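Local structure of diaminopimelate decarboxylase (Methanocaldococcus jannaschii, 1TUF) at residues D134-L139 against M190-M195; V155-N160 against V202-V207. The protein catalyses the pyridoxal phosphate-dependent decarboxylation of meso-diaminopimelate to L-lysine, the last step of lysine biosynthesis by the diaminopimelate pathway. One frame throughout, in Å; residues are numbered along the deposited sequence.

Contact 1. Residues D134-L139 against M190-M195; sequences DSISEL and MKAIKM
Ile136 reaches from the first turn of helix 136-149 to Lys191, Ala192 and Met195 on helix 188-197, two of the helices that wrap the outside of the TIM-like alpha/beta barrel of this fold. Its outer carbons spread over three residues. With CG1 beside the backbone N (chi1 -69°) and the chain extended beyond it, CD1 is carried out mainly to the lysine, where it lies 3.5 Å from Lys191 CE. The lysine crosses it at about a right angle, offering its methylenes CG, CD and CE. Closer to its own backbone, Ile136 CG1 rests on Ala192 CB. The branch methyl takes the third partner: Ile136 CG2 sits 3.6 Å from Met195 SD. Met195 runs straight out from its helix and then folds at chi3, -62°, which turns CE back so that it touches both CG2 and CD1 of the isoleucine.

One turn further along, Leu139 brings its CD1 to within 3.6 Å of the backbone Ala192 O and more loosely to Met195 CB. No hydrogen bond joins the two segments; the contact is apolar, with the exposed Lys191 along one margin. Phe157 of strand 153-160 lies beneath, touching both Leu139 and Ala192.

The start of helix 136-149 and the residues before it are held by polar bonds instead. Across the dimer interface, Asp134 forms a salt bridge with Lys310 of the second subunit, and within its own chain Glu138 forms one with Lys115. Ser135 is the N-cap, its OG accepting from Glu138 N at 3.2 Å, while Asp134 N donates to Glu138 OE1 at 2.8 Å, meeting it from above the carboxylate plane.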
loop_
_atom_site.group_PDB
_atom_site.type_symbol
_atom_site.label_atom_id
_atom_site.label_comp_id
_atom_site.label_asym_id
_atom_site.label_seq_id
_atom_site.Cartn_x
_atom_site.Cartn_y
_atom_site.Cartn_z
ATOM N N ASP A 134 12.452 -4.934 -22.066
ATOM C CA ASP A 134 11.058 -4.523 -22.163
ATOM C C ASP A 134 10.788 -3.606 -23.350
ATOM O O ASP A 134 9.684 -3.599 -23.900
ATOM C CB ASP A 134 10.673 -3.821 -20.850
ATOM C CG ASP A 134 9.204 -3.465 -20.770
ATOM O OD1 ASP A 134 8.821 -2.372 -21.248
ATOM O OD2 ASP A 134 8.434 -4.284 -20.220
ATOM N N SER A 135 11.805 -2.844 -23.742
ATOM C CA SER A 135 11.692 -1.891 -24.845
ATOM C C SER A 135 13.023 -1.684 -25.563
ATOM O O SER A 135 14.079 -2.080 -25.071
ATOM C CB SER A 135 11.239 -0.537 -24.305
ATOM O OG SER A 135 12.235 0.003 -23.449
ATOM N N ILE A 136 12.959 -1.023 -26.712
ATOM C CA ILE A 136 14.147 -0.733 -27.500
ATOM C C ILE A 136 15.001 0.308 -26.786
ATOM O O ILE A 136 16.232 0.312 -26.902
ATOM C CB ILE A 136 13.760 -0.216 -28.898
ATOM C CG1 ILE A 136 13.128 -1.363 -29.700
ATOM C CG2 ILE A 136 14.975 0.354 -29.608
ATOM C CD1 ILE A 136 12.792 -1.018 -31.138
ATOM N N SER A 137 14.338 1.196 -26.051
ATOM C CA SER A 137 15.030 2.227 -25.295
ATOM C C SER A 137 15.892 1.554 -24.239
ATOM O O SER A 137 16.982 2.028 -23.917
ATOM C CB SER A 137 14.027 3.153 -24.607
ATOM O OG SER A 137 14.703 4.131 -23.838
ATOM N N GLU A 138 15.394 0.446 -23.701
ATOM C CA GLU A 138 16.121 -0.303 -22.687
ATOM C C GLU A 138 17.323 -1.026 -23.308
ATOM O O GLU A 138 18.409 -1.039 -22.731
ATOM C CB GLU A 138 15.190 -1.323 -22.017
ATOM C CG GLU A 138 15.799 -2.007 -20.810
ATOM C CD GLU A 138 14.980 -3.190 -20.307
ATOM O OE1 GLU A 138 13.735 -3.110 -20.309
ATOM O OE2 GLU A 138 15.593 -4.198 -19.890
ATOM N N LEU A 139 17.123 -1.618 -24.486
ATOM C CA LEU A 139 18.181 -2.347 -25.189
ATOM C C LEU A 139 19.345 -1.413 -25.510
ATOM O O LEU A 139 20.507 -1.736 -25.266
ATOM C CB LEU A 139 17.638 -2.944 -26.493
ATOM C CG LEU A 139 18.195 -4.269 -27.025
ATOM C CD1 LEU A 139 17.882 -4.361 -28.517
ATOM C CD2 LEU A 139 19.692 -4.362 -26.812
ATOM N N MET A 190 10.284 -8.165 -33.224
ATOM C CA MET A 190 11.221 -8.625 -34.242
ATOM C C MET A 190 12.250 -7.527 -34.458
ATOM O O MET A 190 13.455 -7.779 -34.548
ATOM C CB MET A 190 10.477 -8.894 -35.563
ATOM C CG MET A 190 11.328 -9.508 -36.681
ATOM S SD MET A 190 11.659 -11.287 -36.433
ATOM C CE MET A 190 13.310 -11.213 -35.814
ATOM N N LYS A 191 11.757 -6.300 -34.550
ATOM C CA LYS A 191 12.618 -5.148 -34.765
ATOM C C LYS A 191 13.680 -5.054 -33.675
ATOM O O LYS A 191 14.849 -4.786 -33.955
ATOM C CB LYS A 191 11.766 -3.878 -34.795
ATOM C CG LYS A 191 12.558 -2.581 -34.855
ATOM C CD LYS A 191 11.610 -1.384 -34.800
ATOM C CE LYS A 191 12.359 -0.098 -34.528
ATOM N NZ LYS A 191 13.435 0.129 -35.536
ATOM N N ALA A 192 13.264 -5.298 -32.436
ATOM C CA ALA A 192 14.157 -5.243 -31.282
ATOM C C ALA A 192 15.211 -6.342 -31.331
ATOM O O ALA A 192 16.409 -6.074 -31.352
ATOM C CB ALA A 192 13.349 -5.360 -29.995
ATOM N N ILE A 193 14.760 -7.586 -31.341
ATOM C CA ILE A 193 15.677 -8.708 -31.382
ATOM C C ILE A 193 16.667 -8.558 -32.531
ATOM O O ILE A 193 17.866 -8.757 -32.348
ATOM C CB ILE A 193 14.910 -10.017 -31.517
ATOM C CG1 ILE A 193 13.907 -10.124 -30.367
ATOM C CG2 ILE A 193 15.876 -11.181 -31.505
ATOM C CD1 ILE A 193 12.966 -11.297 -30.457
ATOM N N LYS A 194 16.185 -8.194 -33.713
ATOM C CA LYS A 194 17.106 -8.020 -34.831
ATOM C C LYS A 194 18.077 -6.882 -34.548
ATOM O O LYS A 194 19.237 -6.937 -34.946
ATOM C CB LYS A 194 16.353 -7.741 -36.133
ATOM C CG LYS A 194 15.812 -8.979 -36.816
ATOM C CD LYS A 194 15.188 -8.627 -38.155
ATOM C CE LYS A 194 14.777 -9.881 -38.921
ATOM N NZ LYS A 194 14.023 -9.559 -40.169
ATOM N N MET A 195 17.603 -5.851 -33.853
ATOM C CA MET A 195 18.448 -4.710 -33.523
ATOM C C MET A 195 19.541 -5.132 -32.543
ATOM O O MET A 195 20.674 -4.644 -32.613
ATOM C CB MET A 195 17.606 -3.582 -32.916
ATOM C CG MET A 195 18.377 -2.271 -32.713
ATOM S SD MET A 195 17.377 -0.945 -31.966
ATOM C CE MET A 195 16.105 -0.733 -33.218
#

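Contact 2. Residues V155-N160 against V202-V207; sequences VAFRIN and VNVVGV
Val155 is gripped by the neighbouring strand through both its backbone N and its backbone O. Val155 N donates to Asn203 O at 3.0 Å, nearly straight at 169°, and Val155 O accepts from Val205 N at 3.1 Å. The same carbonyl oxygen also receives a CA-H...O contact from Val204, the parallel bridge partner of Val155.

Further along, the pairing is disturbed. Strand 202-208 is broken by a bulge or short loop, and Phe157 N reaches Gly206 O at 3.1 Å only in a weak, bent bond of 120°. Ala156 CA makes a CA-H...O contact with Gly206 O at 3.1 Å, and the Phe157 ring presents its CD1 edge to that oxygen in plane. Gly206 has backbone angles at which a CB would crowd the carbonyl O of Val205.

The Phe157 ring, its CG beside the backbone N (chi1 -66°), extends back along the strands until CE1 meets Val204 CG1 at 4.0 Å. Ile193 and Ala196 of helix 188-197 and Leu139 of helix 136-149 pack on the same side chain.

Some side-chain contacts are looser. Ile159 CD1 only brushes Val207 CB at 4.2 Å, and beside the buried, firmly paired Val155 stand the partly exposed Val202 and Asn203, with Val155 CG2 4.2 Å from Val202 CB.

The first bond of the Arg158 side chain points away from strand 202-208, and the side chain packs on Cys358 of the second subunit, the predicted proton donor. These are adjacent parallel strands of the alpha/beta barrel characteristic of the pyridoxal-binding domain in class-II decarboxylases.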
loop_
_atom_site.group_PDB
_atom_site.type_symbol
_atom_site.label_atom_id
_atom_site.label_comp_id
_atom_site.label_asym_id
_atom_site.label_seq_id
_atom_site.Cartn_x
_atom_site.Cartn_y
_atom_site.Cartn_z
ATOM N N VAL A 155 20.607 -10.724 -22.916
ATOM C CA VAL A 155 19.274 -10.156 -23.033
ATOM C C VAL A 155 18.206 -11.051 -23.626
ATOM O O VAL A 155 18.380 -11.625 -24.692
ATOM C CB VAL A 155 19.310 -8.853 -23.851
ATOM C CG1 VAL A 155 20.233 -7.839 -23.169
ATOM C CG2 VAL A 155 19.799 -9.137 -25.252
ATOM N N ALA A 156 17.099 -11.176 -22.907
ATOM C CA ALA A 156 15.968 -11.949 -23.381
ATOM C C ALA A 156 15.017 -10.854 -23.832
ATOM O O ALA A 156 15.366 -9.674 -23.774
ATOM C CB ALA A 156 15.350 -12.756 -22.249
ATOM N N PHE A 157 13.826 -11.220 -24.288
ATOM C CA PHE A 157 12.885 -10.210 -24.732
ATOM C C PHE A 157 11.463 -10.488 -24.275
ATOM O O PHE A 157 10.898 -11.557 -24.542
ATOM C CB PHE A 157 12.943 -10.069 -26.252
ATOM C CG PHE A 157 14.249 -9.531 -26.748
ATOM C CD1 PHE A 157 15.379 -10.343 -26.785
ATOM C CD2 PHE A 157 14.372 -8.189 -27.098
ATOM C CE1 PHE A 157 16.622 -9.825 -27.156
ATOM C CE2 PHE A 157 15.605 -7.659 -27.469
ATOM C CZ PHE A 157 16.734 -8.478 -27.496
ATOM N N ARG A 158 10.894 -9.526 -23.554
ATOM C CA ARG A 158 9.528 -9.672 -23.077
ATOM C C ARG A 158 8.667 -9.263 -24.253
ATOM O O ARG A 158 8.724 -8.123 -24.730
ATOM C CB ARG A 158 9.260 -8.780 -21.859
ATOM C CG ARG A 158 7.857 -8.943 -21.284
ATOM C CD ARG A 158 7.664 -8.189 -19.968
ATOM N NE ARG A 158 6.322 -8.420 -19.424
ATOM C CZ ARG A 158 5.948 -8.168 -18.170
ATOM N NH1 ARG A 158 6.814 -7.668 -17.296
ATOM N NH2 ARG A 158 4.700 -8.428 -17.793
ATOM N N ILE A 159 7.885 -10.218 -24.736
ATOM C CA ILE A 159 7.032 -9.981 -25.882
ATOM C C ILE A 159 5.566 -10.131 -25.539
ATOM O O ILE A 159 5.206 -10.786 -24.560
ATOM C CB ILE A 159 7.380 -10.963 -27.009
ATOM C CG1 ILE A 159 7.378 -12.393 -26.460
ATOM C CG2 ILE A 159 8.735 -10.620 -27.592
ATOM C CD1 ILE A 159 7.615 -13.461 -27.511
ATOM N N ASN A 160 4.725 -9.496 -26.344
ATOM C CA ASN A 160 3.289 -9.588 -26.158
ATOM C C ASN A 160 2.761 -10.385 -27.349
ATOM O O ASN A 160 2.507 -9.828 -28.423
ATOM C CB ASN A 160 2.662 -8.198 -26.132
ATOM C CG ASN A 160 3.267 -7.310 -25.067
ATOM O OD1 ASN A 160 3.474 -7.744 -23.932
ATOM N ND2 ASN A 160 3.543 -6.059 -25.420
ATOM N N VAL A 202 25.700 -7.059 -26.472
ATOM C CA VAL A 202 24.547 -7.771 -25.960
ATOM C C VAL A 202 24.545 -9.176 -26.551
ATOM O O VAL A 202 24.999 -9.395 -27.671
ATOM C CB VAL A 202 23.235 -7.052 -26.325
ATOM C CG1 VAL A 202 23.199 -5.681 -25.658
ATOM C CG2 VAL A 202 23.124 -6.910 -27.830
ATOM N N ASN A 203 24.033 -10.125 -25.784
ATOM C CA ASN A 203 23.986 -11.502 -26.215
ATOM C C ASN A 203 22.558 -11.997 -26.080
ATOM O O ASN A 203 22.091 -12.245 -24.969
ATOM C CB ASN A 203 24.906 -12.337 -25.329
ATOM C CG ASN A 203 24.795 -13.810 -25.609
ATOM O OD1 ASN A 203 25.012 -14.635 -24.724
ATOM N ND2 ASN A 203 24.457 -14.155 -26.849
ATOM N N VAL A 204 21.858 -12.135 -27.203
ATOM C CA VAL A 204 20.477 -12.606 -27.174
ATOM C C VAL A 204 20.469 -14.035 -26.660
ATOM O O VAL A 204 21.200 -14.884 -27.157
ATOM C CB VAL A 204 19.853 -12.561 -28.570
ATOM C CG1 VAL A 204 19.829 -11.121 -29.080
ATOM C CG2 VAL A 204 20.660 -13.426 -29.522
ATOM N N VAL A 205 19.641 -14.302 -25.660
ATOM C CA VAL A 205 19.586 -15.633 -25.086
ATOM C C VAL A 205 18.185 -16.226 -24.995
ATOM O O VAL A 205 18.029 -17.394 -24.632
ATOM C CB VAL A 205 20.217 -15.638 -23.677
ATOM C CG1 VAL A 205 21.729 -15.466 -23.778
ATOM C CG2 VAL A 205 19.615 -14.506 -22.839
ATOM N N GLY A 206 17.162 -15.435 -25.307
ATOM C CA GLY A 206 15.814 -15.969 -25.236
ATOM C C GLY A 206 14.698 -14.952 -25.330
ATOM O O GLY A 206 14.930 -13.789 -25.659
ATOM N N VAL A 207 13.478 -15.408 -25.068
ATOM C CA VAL A 207 12.312 -14.537 -25.088
ATOM C C VAL A 207 11.544 -14.767 -23.798
ATOM O O VAL A 207 11.603 -15.851 -23.218
ATOM C CB VAL A 207 11.371 -14.827 -26.291
ATOM C CG1 VAL A 207 12.052 -14.423 -27.606
ATOM C CG2 VAL A 207 10.987 -16.293 -26.311
#

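How the contacts relate
Both contacts belong to the same part of the barrel, their centres about 9 Å apart. Contact 2 is the buried layer, strand against strand, held by backbone hydrogen bonds with apolar side chains added; contact 1 is the partly buried helix layer outside it and relies on apolar packing, with no hydrogen bond across. Their elements alternate along the chain, helix 136-149 leading into strand 153-160 and helix 188-197 into strand 202-208. The layers interlock: Ile193 CG1 comes within 3.7 Å of Phe157 CG, and Leu139 CD2 within 3.9 Å of Val202 CG1. Contact 1 meets the second subunit through several residues, among them Ser137, hydrogen-bonded to His308 of that subunit; contact 2 does so through one.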